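Local coordinates for mandelate racemase/muconate lactonizing enzyme-like protein (Roseovarius sp. TM1035, PDB 3RCY) that probably catalyses a magnesium-dependent reaction on a carboxylate substrate, as an enolase-superfamily enzyme of the mandelate racemase/muconate lactonizing enzyme type, at residues Glu261-Lys266 / Ala270-Glu275; Lys295-Met300 / Ala306-His311. All blocks are in the same frame, centred on the assembly; numbering follows the deposited sequence.

Contact 1 (Glu261-Lys266 / Ala270-Glu275); sequences ERLTTK and APVLRE. With MG (magnesium ion), chain I; RIB (alpha-D-ribofuranose), chain M.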
loop_
_atom_site.group_PDB
_atom_site.type_symbol
_atom_site.label_atom_id
_atom_site.label_comp_id
_atom_site.label_asym_id
_atom_site.label_seq_id
_atom_site.Cartn_x
_atom_site.Cartn_y
_atom_site.Cartn_z
ATOM N N GLU A 261 -23.486 15.673 -3.226
ATOM C CA GLU A 261 -24.910 15.999 -3.120
ATOM C C GLU A 261 -25.804 14.796 -2.818
ATOM O O GLU A 261 -26.906 14.964 -2.308
ATOM C CB GLU A 261 -25.410 16.726 -4.363
ATOM C CG GLU A 261 -25.642 15.827 -5.568
ATOM C CD GLU A 261 -25.907 16.642 -6.814
ATOM O OE1 GLU A 261 -24.972 17.349 -7.261
ATOM O OE2 GLU A 261 -27.050 16.596 -7.329
ATOM N N ARG A 262 -25.323 13.594 -3.125
ATOM C CA ARG A 262 -26.101 12.376 -2.895
ATOM C C ARG A 262 -25.548 11.550 -1.736
ATOM O O ARG A 262 -25.966 10.406 -1.509
ATOM C CB ARG A 262 -26.182 11.560 -4.183
ATOM C CG ARG A 262 -27.062 12.250 -5.230
ATOM C CD ARG A 262 -27.265 11.393 -6.441
ATOM N NE ARG A 262 -26.197 11.565 -7.416
ATOM C CZ ARG A 262 -26.062 10.825 -8.512
ATOM N NH1 ARG A 262 -26.921 9.840 -8.770
ATOM N NH2 ARG A 262 -25.077 11.080 -9.361
ATOM N N LEU A 263 -24.613 12.148 -0.997
ATOM C CA LEU A 263 -23.984 11.499 0.154
ATOM C C LEU A 263 -24.569 12.024 1.458
ATOM O O LEU A 263 -25.163 13.115 1.497
ATOM C CB LEU A 263 -22.456 11.713 0.134
ATOM C CG LEU A 263 -21.707 11.181 -1.092
ATOM C CD1 LEU A 263 -20.177 11.281 -0.875
ATOM C CD2 LEU A 263 -22.104 9.730 -1.445
ATOM N N THR A 264 -24.396 11.262 2.533
ATOM C CA THR A 264 -24.980 11.669 3.793
ATOM C C THR A 264 -24.158 11.275 5.012
ATOM O O THR A 264 -23.699 10.131 5.122
ATOM C CB THR A 264 -26.443 11.169 3.934
ATOM O OG1 THR A 264 -26.998 11.679 5.146
ATOM C CG2 THR A 264 -26.516 9.643 3.932
ATOM N N THR A 265 -24.046 12.233 5.937
ATOM C CA THR A 265 -23.271 12.143 7.196
ATOM C C THR A 265 -21.766 12.063 6.972
ATOM O O THR A 265 -21.296 11.685 5.894
ATOM C CB THR A 265 -23.667 10.965 8.154
ATOM O OG1 THR A 265 -23.000 9.766 7.742
ATOM C CG2 THR A 265 -25.194 10.740 8.248
ATOM N N LYS A 266 -21.017 12.404 8.021
ATOM C CA LYS A 266 -19.563 12.296 8.016
ATOM C C LYS A 266 -19.073 10.866 7.761
ATOM O O LYS A 266 -17.967 10.682 7.267
ATOM C CB LYS A 266 -18.980 12.835 9.335
ATOM C CG LYS A 266 -19.383 12.044 10.585
ATOM C CD LYS A 266 -19.203 12.887 11.846
ATOM C CE LYS A 266 -19.876 12.242 13.068
ATOM N NZ LYS A 266 -21.372 12.114 12.955
ATOM N N ALA A 270 -16.112 11.136 5.084
ATOM C CA ALA A 270 -14.763 10.789 5.536
ATOM C C ALA A 270 -13.998 9.874 4.559
ATOM O O ALA A 270 -12.856 10.181 4.211
ATOM C CB ALA A 270 -14.797 10.191 6.949
ATOM N N PRO A 271 -14.613 8.756 4.115
ATOM C CA PRO A 271 -13.932 7.894 3.142
ATOM C C PRO A 271 -13.643 8.564 1.792
ATOM O O PRO A 271 -12.623 8.260 1.172
ATOM C CB PRO A 271 -14.910 6.729 2.955
ATOM C CG PRO A 271 -15.681 6.682 4.233
ATOM C CD PRO A 271 -15.854 8.126 4.608
ATOM N N VAL A 272 -14.521 9.460 1.347
ATOM C CA VAL A 272 -14.296 10.222 0.114
ATOM C C VAL A 272 -12.976 11.002 0.207
ATOM O O VAL A 272 -12.170 10.991 -0.725
ATOM C CB VAL A 272 -15.485 11.164 -0.187
ATOM C CG1 VAL A 272 -15.136 12.178 -1.275
ATOM C CG2 VAL A 272 -16.732 10.348 -0.594
ATOM N N LEU A 273 -12.755 11.656 1.345
ATOM C CA LEU A 273 -11.506 12.367 1.595
ATOM C C LEU A 273 -10.325 11.407 1.735
ATOM O O LEU A 273 -9.311 11.538 1.041
ATOM C CB LEU A 273 -11.630 13.260 2.840
ATOM C CG LEU A 273 -12.583 14.468 2.776
ATOM C CD1 LEU A 273 -12.857 15.035 4.182
ATOM C CD2 LEU A 273 -12.065 15.573 1.825
ATOM N N ARG A 274 -10.471 10.424 2.618
ATOM C CA ARG A 274 -9.387 9.498 2.936
ATOM C C ARG A 274 -8.876 8.755 1.695
ATOM O O ARG A 274 -7.677 8.508 1.566
ATOM C CB ARG A 274 -9.855 8.507 4.011
ATOM C CG ARG A 274 -8.745 7.737 4.709
ATOM C CD ARG A 274 -9.345 6.705 5.646
ATOM N NE ARG A 274 -10.031 7.322 6.780
ATOM C CZ ARG A 274 -11.215 6.941 7.249
ATOM N NH1 ARG A 274 -11.748 7.569 8.292
ATOM N NH2 ARG A 274 -11.892 5.948 6.671
ATOM N N GLU A 275 -9.783 8.401 0.783
ATOM C CA GLU A 275 -9.383 7.691 -0.435
ATOM C C GLU A 275 -8.962 8.620 -1.589
ATOM O O GLU A 275 -8.536 8.153 -2.643
ATOM C CB GLU A 275 -10.486 6.713 -0.890
ATOM C CG GLU A 275 -10.882 5.660 0.153
ATOM C CD GLU A 275 -9.699 4.849 0.695
ATOM O OE1 GLU A 275 -8.842 4.400 -0.109
ATOM O OE2 GLU A 275 -9.630 4.655 1.932
HETATM MG MG MG I . -24.705 18.411 -9.139
HETATM O O5 RIB M . -21.748 1.877 -0.855
HETATM C C5 RIB M . -20.730 2.644 -0.204
HETATM C C4 RIB M . -21.313 4.007 0.129
HETATM O O4 RIB M . -20.286 4.996 0.134
HETATM C C3 RIB M . -22.302 4.452 -0.926
HETATM O O3 RIB M . -23.624 4.189 -0.490
HETATM C C2 RIB M . -22.119 5.938 -1.035
HETATM O O2 RIB M . -23.127 6.600 -0.277
HETATM C C1 RIB M . -20.760 6.222 -0.431
HETATM O O1 RIB M . -19.868 6.695 -1.449
HETATM O O HOH W 1 -26.776 17.534 -9.622
HETATM O O HOH W 2 -24.297 19.078 -11.229
HETATM O O HOH W 3 -25.750 20.467 -8.716
HETATM O O HOH W 4 -24.290 16.305 -10.024
#
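With its CG anti to the carbonyl carbon (chi1 -60°), L263 reaches toward V272, which, with CG1 anti to its backbone N (chi1 167°), has CG2 anti to the carbonyl carbon; the two branches meet obliquely, CD1 of L263 3.6 Å from CG2 of V272. This is the strand-to-helix turn of a beta/alpha barrel unit: the loop after strand 257-259 folds back on helix 266-274, and both residues are buried. The other methyl of L263, CD2, faces the ribose, 3.5 Å from O2 of the sugar. Farther along, the first helical turn closes through A270 N, which donates to K266 O at 2.9 Å with an N-H...O angle of 160°. T265 stands at the N-cap; its OG1 donates to T264 O and weakly accepts from A267 N. The amino end of K266 leads away from 270-275, to a salt bridge with E293. R86 of a second subunit packs on L263 and donates to R262 O, so the loop is also covered across a subunit interface. E261 binds the magnesium ion together with E235 and four waters. Its carboxylate is used through one oxygen for the metal, OE1 at 2.2 Å from the magnesium, while OE2 accepts a hydrogen bond from metal-bound water 1 at 2.5 Å.

Contact 2 (Lys295-Met300 / Ala306-His311); sequences KKVAAM and AQMAPH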
loop_
_atom_site.group_PDB
_atom_site.type_symbol
_atom_site.label_atom_id
_atom_site.label_comp_id
_atom_site.label_asym_id
_atom_site.label_seq_id
_atom_site.Cartn_x
_atom_site.Cartn_y
_atom_site.Cartn_z
ATOM N N LYS A 295 -20.488 20.898 9.656
ATOM C CA LYS A 295 -19.328 21.543 10.298
ATOM C C LYS A 295 -18.241 20.515 10.623
ATOM O O LYS A 295 -17.041 20.775 10.461
ATOM C CB LYS A 295 -19.737 22.323 11.565
ATOM C CG LYS A 295 -20.418 23.681 11.303
ATOM C CD LYS A 295 -19.430 24.771 10.820
ATOM C CE LYS A 295 -18.496 25.267 11.926
ATOM N NZ LYS A 295 -17.722 26.484 11.487
ATOM N N LYS A 296 -18.664 19.342 11.079
ATOM C CA LYS A 296 -17.742 18.239 11.316
ATOM C C LYS A 296 -17.032 17.853 10.022
ATOM O O LYS A 296 -15.806 17.687 10.004
ATOM C CB LYS A 296 -18.481 17.040 11.929
ATOM C CG LYS A 296 -19.060 17.314 13.329
ATOM C CD LYS A 296 -19.587 16.032 13.985
ATOM C CE LYS A 296 -20.000 16.267 15.444
ATOM N NZ LYS A 296 -20.725 15.069 16.023
ATOM N N VAL A 297 -17.792 17.748 8.930
ATOM C CA VAL A 297 -17.220 17.417 7.619
ATOM C C VAL A 297 -16.274 18.503 7.113
ATOM O O VAL A 297 -15.209 18.193 6.573
ATOM C CB VAL A 297 -18.325 17.073 6.574
ATOM C CG1 VAL A 297 -17.736 16.910 5.181
ATOM C CG2 VAL A 297 -19.033 15.804 6.987
ATOM N N ALA A 298 -16.655 19.767 7.296
ATOM C CA ALA A 298 -15.792 20.894 6.916
ATOM C C ALA A 298 -14.421 20.823 7.589
ATOM O O ALA A 298 -13.403 21.089 6.943
ATOM C CB ALA A 298 -16.473 22.245 7.222
ATOM N N ALA A 299 -14.397 20.467 8.876
ATOM C CA ALA A 299 -13.137 20.326 9.622
ATOM C C ALA A 299 -12.290 19.177 9.080
ATOM O O ALA A 299 -11.063 19.290 8.996
ATOM C CB ALA A 299 -13.406 20.133 11.103
ATOM N N MET A 300 -12.944 18.072 8.725
ATOM C CA MET A 300 -12.270 16.962 8.048
ATOM C C MET A 300 -11.644 17.402 6.722
ATOM O O MET A 300 -10.478 17.090 6.443
ATOM C CB MET A 300 -13.241 15.801 7.826
ATOM C CG MET A 300 -13.618 15.123 9.117
ATOM S SD MET A 300 -15.124 14.168 8.981
ATOM C CE MET A 300 -15.576 14.126 10.715
ATOM N N ALA A 306 -8.743 20.499 1.624
ATOM C CA ALA A 306 -9.884 20.355 0.724
ATOM C C ALA A 306 -10.924 21.406 1.102
ATOM O O ALA A 306 -10.849 21.986 2.187
ATOM C CB ALA A 306 -10.464 18.950 0.843
ATOM N N GLN A 307 -11.888 21.652 0.217
ATOM C CA GLN A 307 -12.863 22.726 0.417
ATOM C C GLN A 307 -14.317 22.291 0.289
ATOM O O GLN A 307 -14.617 21.249 -0.294
ATOM C CB GLN A 307 -12.586 23.881 -0.545
ATOM C CG GLN A 307 -11.255 24.577 -0.279
ATOM C CD GLN A 307 -11.168 25.935 -0.910
ATOM O OE1 GLN A 307 -11.358 26.096 -2.119
ATOM N NE2 GLN A 307 -10.858 26.932 -0.095
ATOM N N MET A 308 -15.207 23.111 0.841
ATOM C CA MET A 308 -16.641 22.878 0.771
ATOM C C MET A 308 -17.283 23.758 -0.313
ATOM O O MET A 308 -16.899 24.923 -0.510
ATOM C CB MET A 308 -17.300 23.158 2.127
ATOM C CG MET A 308 -16.664 22.429 3.319
ATOM S SD MET A 308 -16.696 20.626 3.212
ATOM C CE MET A 308 -18.451 20.275 3.299
ATOM N N ALA A 309 -18.251 23.188 -1.017
ATOM C CA ALA A 309 -19.088 23.956 -1.932
ATOM C C ALA A 309 -20.527 23.458 -1.781
ATOM O O ALA A 309 -20.949 22.576 -2.523
ATOM C CB ALA A 309 -18.587 23.815 -3.376
ATOM N N PRO A 310 -21.273 24.004 -0.792
ATOM C CA PRO A 310 -22.619 23.530 -0.443
ATOM C C PRO A 310 -23.554 23.441 -1.653
ATOM O O PRO A 310 -23.672 24.394 -2.427
ATOM C CB PRO A 310 -23.118 24.585 0.551
ATOM C CG PRO A 310 -21.866 25.137 1.164
ATOM C CD PRO A 310 -20.867 25.154 0.041
ATOM N N HIS A 311 -24.183 22.284 -1.810
ATOM C CA HIS A 311 -25.099 22.013 -2.912
ATOM C C HIS A 311 -26.399 22.787 -2.763
ATOM O O HIS A 311 -26.910 22.939 -1.652
ATOM C CB HIS A 311 -25.433 20.512 -2.945
ATOM C CG HIS A 311 -26.381 20.123 -4.038
ATOM N ND1 HIS A 311 -27.734 19.956 -3.832
ATOM C CD2 HIS A 311 -26.170 19.880 -5.355
ATOM C CE1 HIS A 311 -28.313 19.604 -4.967
ATOM N NE2 HIS A 311 -27.385 19.551 -5.907
#
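A helix-to-strand return of the enolase-type beta/alpha barrel forms this contact: helix 290-302 runs along the outside of the barrel, and the chain turns back into strand 307-308, whose M308 points its side chain at the helix. The packing is wholly apolar, with no hydrogen bond between the segments. M308 supplies the strand's share of it, its chain folded at chi2 (-61°) and chi3 (-66°) rather than extended, which lays the thioether alongside the helix backbone. CG of M308 rests against CB of A298 at 3.9 Å. The sulfur SD comes over the backbone of the same residue, 3.8 Å from A298 CA, an approach allowed by the small methyl side chain. Beyond it the terminal methyl reaches one residue back along the helix, CE of M308 lying 3.9 Å from CG1 of V297, and there the two side chains cross at about a right angle. V297 presents that branch with CG1 anti to its backbone N (chi1 173°). Without CG, SD and CE of M308, as with an alanine here, V297 and A298 would probably be left facing a gap between helix and strand. Around this packing, L281 of the neighbouring strand 280-281 touches both V297 and M308, while N331 ND2 donates to both A298 O and A306 O, tying the helix to the start of the strand segment. Helix 316-327 packs on A298 through F325, and helix 266-274 on V297 through K266 and F269.

In the fold
From the N terminus, the chain leaves strand 257-259, passes the metal ligand of contact 1 and enters helix 266-274, where contact 1 closes the loop onto the helix. It then crosses strand 280-281 and helix 290-302 before contact 2 closes the return into strand 307-308. The two closures are in series, neither nested nor crossed, with centres about 10 Å apart. They touch directly: K266 and L273 of contact 1 pack against K296 and M300 of contact 2, respectively, joining two adjacent barrel helices, while H311 reaches E261 near the magnesium. Both contacts also border the third subunit, so this side of the barrel belongs to an interface.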